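Local coordinates for protein 3-hydroxyisobutyryl-CoA hydrolase (Mycobacterium thermoresistibile, PDB 4HDT) that probably hydrolyses 3-hydroxyisobutyryl-CoA to 3-hydroxyisobutyrate and free CoA, has a crotonase-like fold, and binds zinc in the crystal, at residues T235-I243 / L269-R277. Sequence-based numbering, arbitrary orientation.
Sequences TGDTVADII and LSVTLESVR
Arg277 NH1 donates to Asp237 O over 2.9 Å, a fairly straight bond (160° at the hydrogen) that lies close to the guanidinium plane, but the donor sits above the plane of the Asp237 carbonyl. The neighbouring amino group, NH2, comes within 2.6 Å of Gly236 O, yet its N-H points well off the oxygen, so the bond is weak despite its length. Two successive carbonyls of the turn before helix 239-249 are thus held at the edge of one guanidinium, which the side chain, extended from CG to NE, carries across to the turn. Leu273 CD1 lies against one face of the same group, 3.3 Å above its plane and displaced toward its edge. The Asp237 carboxylate stays farther off, with OD1 5.1 Å from Arg277 NH1, probably adding a mild attraction.

Toward Leu269 the contact turns apolar. With Val239 CG1 anti to the backbone N (chi1 175°), CG2 falls on the backbone-N side and packs 3.7 Å from Leu273 CD2, the two side chains running antiparallel. Leu269 CB meets both valine methyls. Ile242 CD1 approaches Leu273 CD2 tip to tip. A capping box secures the helix start: Asp241 N donates to Thr238 OG1 (3.0 Å), and Thr238 N to Asp241 OD2 (3.2 Å).

Helices 239-249 and 266-279, linked through helix 252-261, cross almost perpendicularly here (97° between the segments), in a helical part of this crotonase-family chain away from the zinc sites. Helix 164-171 packs against Ile242 and Leu273 through Leu170 and Leu166, and Ile261 of helix 252-261 touches Leu269 and Ile243.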
ATOM      1  N   THR A 235      -7.638   8.202  19.122  1.00 17.39           N
ATOM      2  CA  THR A 235      -9.051   7.896  19.296  1.00 19.79           C
ATOM      3  C   THR A 235      -9.999   9.072  19.051  1.00 21.30           C
ATOM      4  O   THR A 235     -11.235   8.876  19.084  1.00 24.50           O
ATOM      5  CB  THR A 235      -9.301   7.331  20.693  1.00 21.29           C
ATOM      6  OG1 THR A 235      -8.717   8.213  21.639  1.00 23.59           O
ATOM      7  CG2 THR A 235      -8.682   5.975  20.792  1.00 21.41           C
ATOM      8  N   GLY A 236      -9.443  10.230  18.715  1.00 21.48           N
ATOM      9  CA  GLY A 236     -10.213  11.439  18.500  1.00 22.06           C
ATOM     10  C   GLY A 236     -11.180  11.324  17.336  1.00 22.79           C
ATOM     11  O   GLY A 236     -10.915  10.588  16.388  1.00 21.26           O
ATOM     12  N   ASP A 237     -12.294  12.055  17.416  1.00 23.50           N
ATOM     13  CA  ASP A 237     -13.336  11.979  16.380  1.00 23.89           C
ATOM     14  C   ASP A 237     -12.865  12.568  15.047  1.00 21.19           C
ATOM     15  O   ASP A 237     -13.315  12.144  13.995  1.00 21.24           O
ATOM     16  CB  ASP A 237     -14.599  12.747  16.813  1.00 27.22           C
ATOM     17  CG  ASP A 237     -15.460  11.974  17.807  1.00 30.46           C
ATOM     18  OD1 ASP A 237     -15.405  10.722  17.824  1.00 32.71           O
ATOM     19  OD2 ASP A 237     -16.221  12.636  18.547  1.00 35.38           O
ATOM     20  N   THR A 238     -12.036  13.600  15.101  1.00 19.65           N
ATOM     21  CA  THR A 238     -11.583  14.281  13.881  1.00 18.68           C
ATOM     22  C   THR A 238     -10.080  14.341  13.829  1.00 17.17           C
ATOM     23  O   THR A 238      -9.424  14.141  14.828  1.00 16.76           O
ATOM     24  CB  THR A 238     -12.108  15.723  13.792  1.00 19.67           C
ATOM     25  OG1 THR A 238     -11.516  16.511  14.837  1.00 19.95           O
ATOM     26  CG2 THR A 238     -13.621  15.727  13.909  1.00 20.40           C
ATOM     27  N   VAL A 239      -9.535  14.627  12.642  1.00 15.91           N
ATOM     28  CA  VAL A 239      -8.095  14.734  12.506  1.00 15.30           C
ATOM     29  C   VAL A 239      -7.589  15.885  13.409  1.00 15.54           C
ATOM     30  O   VAL A 239      -6.563  15.757  14.075  1.00 14.98           O
ATOM     31  CB  VAL A 239      -7.688  14.953  11.036  1.00 15.08           C
ATOM     32  CG1 VAL A 239      -6.186  15.174  10.946  1.00 14.67           C
ATOM     33  CG2 VAL A 239      -8.117  13.745  10.203  1.00 14.84           C
ATOM     34  N   ALA A 240      -8.344  16.979  13.481  1.00 16.20           N
ATOM     35  CA  ALA A 240      -7.939  18.081  14.336  1.00 16.81           C
ATOM     36  C   ALA A 240      -7.889  17.620  15.816  1.00 16.96           C
ATOM     37  O   ALA A 240      -6.964  17.980  16.558  1.00 16.77           O
ATOM     38  CB  ALA A 240      -8.869  19.266  14.143  1.00 17.91           C
ATOM     39  N   ASP A 241      -8.847  16.803  16.229  1.00 17.37           N
ATOM     40  CA  ASP A 241      -8.820  16.232  17.598  1.00 17.62           C
ATOM     41  C   ASP A 241      -7.542  15.421  17.858  1.00 16.42           C
ATOM     42  O   ASP A 241      -6.937  15.495  18.952  1.00 16.85           O
ATOM     43  CB  ASP A 241     -10.036  15.344  17.883  1.00 18.80           C
ATOM     44  CG  ASP A 241     -11.333  16.129  17.952  1.00 21.29           C
ATOM     45  OD1 ASP A 241     -11.281  17.333  18.284  1.00 23.59           O
ATOM     46  OD2 ASP A 241     -12.404  15.539  17.671  1.00 23.24           O
ATOM     47  N   ILE A 242      -7.148  14.640  16.860  1.00 14.87           N
ATOM     48  CA  ILE A 242      -5.970  13.788  16.938  1.00 14.04           C
ATOM     49  C   ILE A 242      -4.679  14.616  17.061  1.00 14.08           C
ATOM     50  O   ILE A 242      -3.856  14.386  17.961  1.00 14.04           O
ATOM     51  CB  ILE A 242      -5.941  12.783  15.762  1.00 13.45           C
ATOM     52  CG1 ILE A 242      -7.120  11.823  15.884  1.00 13.27           C
ATOM     53  CG2 ILE A 242      -4.574  12.108  15.664  1.00 13.04           C
ATOM     54  CD1 ILE A 242      -7.317  10.923  14.657  1.00 12.69           C
ATOM     55  N   ILE A 243      -4.545  15.621  16.203  1.00 14.46           N
ATOM     56  CA  ILE A 243      -3.402  16.521  16.260  1.00 14.82           C
ATOM     57  C   ILE A 243      -3.331  17.188  17.634  1.00 15.42           C
ATOM     58  O   ILE A 243      -2.257  17.228  18.243  1.00 15.63           O
ATOM     59  CB  ILE A 243      -3.470  17.576  15.125  1.00 14.96           C
ATOM     60  CG1 ILE A 243      -3.320  16.895  13.767  1.00 14.56           C
ATOM     61  CG2 ILE A 243      -2.416  18.667  15.307  1.00 15.51           C
ATOM     62  CD1 ILE A 243      -3.612  17.820  12.614  1.00 14.78           C
ATOM     63  N   LEU A 269      -6.402  13.874   4.483  1.00 11.13           N
ATOM     64  CA  LEU A 269      -6.335  13.403   5.873  1.00 10.86           C
ATOM     65  C   LEU A 269      -7.726  13.028   6.347  1.00 11.17           C
ATOM     66  O   LEU A 269      -7.906  11.958   6.926  1.00 10.63           O
ATOM     67  CB  LEU A 269      -5.783  14.474   6.828  1.00 11.21           C
ATOM     68  CG  LEU A 269      -4.273  14.672   6.751  1.00 11.03           C
ATOM     69  CD1 LEU A 269      -3.903  16.025   7.385  1.00 11.74           C
ATOM     70  CD2 LEU A 269      -3.487  13.485   7.316  1.00 10.48           C
ATOM     71  N   SER A 270      -8.684  13.911   6.084  1.00 11.89           N
ATOM     72  CA  SER A 270     -10.062  13.742   6.569  1.00 12.52           C
ATOM     73  C   SER A 270     -10.717  12.535   5.912  1.00 12.40           C
ATOM     74  O   SER A 270     -11.427  11.764   6.554  1.00 12.44           O
ATOM     75  CB  SER A 270     -10.871  15.007   6.320  1.00 13.47           C
ATOM     76  OG  SER A 270     -10.247  16.147   6.909  1.00 13.86           O
ATOM     77  N   VAL A 271     -10.485  12.386   4.626  1.00 12.18           N
ATOM     78  CA  VAL A 271     -11.081  11.269   3.901  1.00 12.00           C
ATOM     79  C   VAL A 271     -10.397   9.962   4.328  1.00 11.41           C
ATOM     80  O   VAL A 271     -11.042   8.907   4.426  1.00 11.19           O
ATOM     81  CB  VAL A 271     -11.039  11.491   2.393  1.00 12.15           C
ATOM     82  CG1 VAL A 271     -11.563  10.274   1.654  1.00 11.97           C
ATOM     83  CG2 VAL A 271     -11.833  12.737   1.981  1.00 13.03           C
ATOM     84  N   THR A 272      -9.090  10.018   4.582  1.00 11.10           N
ATOM     85  CA  THR A 272      -8.334   8.872   5.061  1.00 10.84           C
ATOM     86  C   THR A 272      -8.850   8.366   6.413  1.00 11.05           C
ATOM     87  O   THR A 272      -9.068   7.164   6.597  1.00 11.27           O
ATOM     88  CB  THR A 272      -6.831   9.164   5.081  1.00 10.38           C
ATOM     89  OG1 THR A 272      -6.403   9.358   3.727  1.00 10.30           O
ATOM     90  CG2 THR A 272      -6.057   7.989   5.663  1.00 10.04           C
ATOM     91  N   LEU A 273      -9.060   9.287   7.346  1.00 11.60           N
ATOM     92  CA  LEU A 273      -9.625   8.902   8.630  1.00 11.93           C
ATOM     93  C   LEU A 273     -10.984   8.215   8.457  1.00 12.24           C
ATOM     94  O   LEU A 273     -11.230   7.138   9.030  1.00 12.10           O
ATOM     95  CB  LEU A 273      -9.728  10.105   9.565  1.00 12.64           C
ATOM     96  CG  LEU A 273     -10.311   9.853  10.969  1.00 13.20           C
ATOM     97  CD1 LEU A 273      -9.486   8.783  11.674  1.00 12.79           C
ATOM     98  CD2 LEU A 273     -10.319  11.160  11.762  1.00 14.09           C
ATOM     99  N   GLU A 274     -11.830   8.791   7.629  1.00 12.75           N
ATOM    100  CA  GLU A 274     -13.164   8.216   7.401  1.00 13.54           C
ATOM    101  C   GLU A 274     -13.066   6.869   6.674  1.00 12.67           C
ATOM    102  O   GLU A 274     -13.825   5.940   6.991  1.00 12.74           O
ATOM    103  CB  GLU A 274     -14.044   9.184   6.634  1.00 14.59           C
ATOM    104  CG  GLU A 274     -15.470   8.728   6.431  1.00 15.94           C
ATOM    105  CD  GLU A 274     -16.323   8.732   7.687  1.00 17.31           C
ATOM    106  OE1 GLU A 274     -15.991   9.386   8.718  1.00 18.39           O
ATOM    107  OE2 GLU A 274     -17.352   8.031   7.643  1.00 17.97           O
ATOM    108  N   SER A 275     -12.128   6.759   5.729  1.00 11.87           N
ATOM    109  CA  SER A 275     -11.972   5.517   4.968  1.00 11.49           C
ATOM    110  C   SER A 275     -11.570   4.363   5.869  1.00 11.40           C
ATOM    111  O   SER A 275     -12.091   3.255   5.773  1.00 11.46           O
ATOM    112  CB  SER A 275     -10.933   5.699   3.859  1.00 10.93           C
ATOM    113  OG  SER A 275     -11.440   6.587   2.884  1.00 11.15           O
ATOM    114  N   VAL A 276     -10.604   4.608   6.768  1.00 11.65           N
ATOM    115  CA  VAL A 276     -10.116   3.534   7.612  1.00 11.92           C
ATOM    116  C   VAL A 276     -11.225   3.122   8.582  1.00 13.05           C
ATOM    117  O   VAL A 276     -11.447   1.934   8.827  1.00 12.05           O
ATOM    118  CB  VAL A 276      -8.800   3.940   8.324  1.00 12.30           C
ATOM    119  CG1 VAL A 276      -8.404   2.882   9.343  1.00 13.05           C
ATOM    120  CG2 VAL A 276      -7.689   4.136   7.334  1.00 11.91           C
ATOM    121  N   ARG A 277     -11.934   4.094   9.119  1.00 13.88           N
ATOM    122  CA  ARG A 277     -13.045   3.777  10.016  1.00 15.34           C
ATOM    123  C   ARG A 277     -14.157   2.995   9.334  1.00 15.16           C
ATOM    124  O   ARG A 277     -14.677   2.035   9.910  1.00 15.43           O
ATOM    125  CB  ARG A 277     -13.565   5.044  10.615  1.00 17.52           C
ATOM    126  CG  ARG A 277     -12.620   5.565  11.643  1.00 19.67           C
ATOM    127  CD  ARG A 277     -13.279   6.770  12.219  1.00 23.10           C
ATOM    128  NE  ARG A 277     -12.412   7.355  13.189  1.00 25.87           N
ATOM    129  CZ  ARG A 277     -12.581   8.586  13.663  1.00 26.50           C
ATOM    130  NH1 ARG A 277     -13.574   9.370  13.233  1.00 28.64           N
ATOM    131  NH2 ARG A 277     -11.725   9.021  14.533  1.00 24.42           N
TER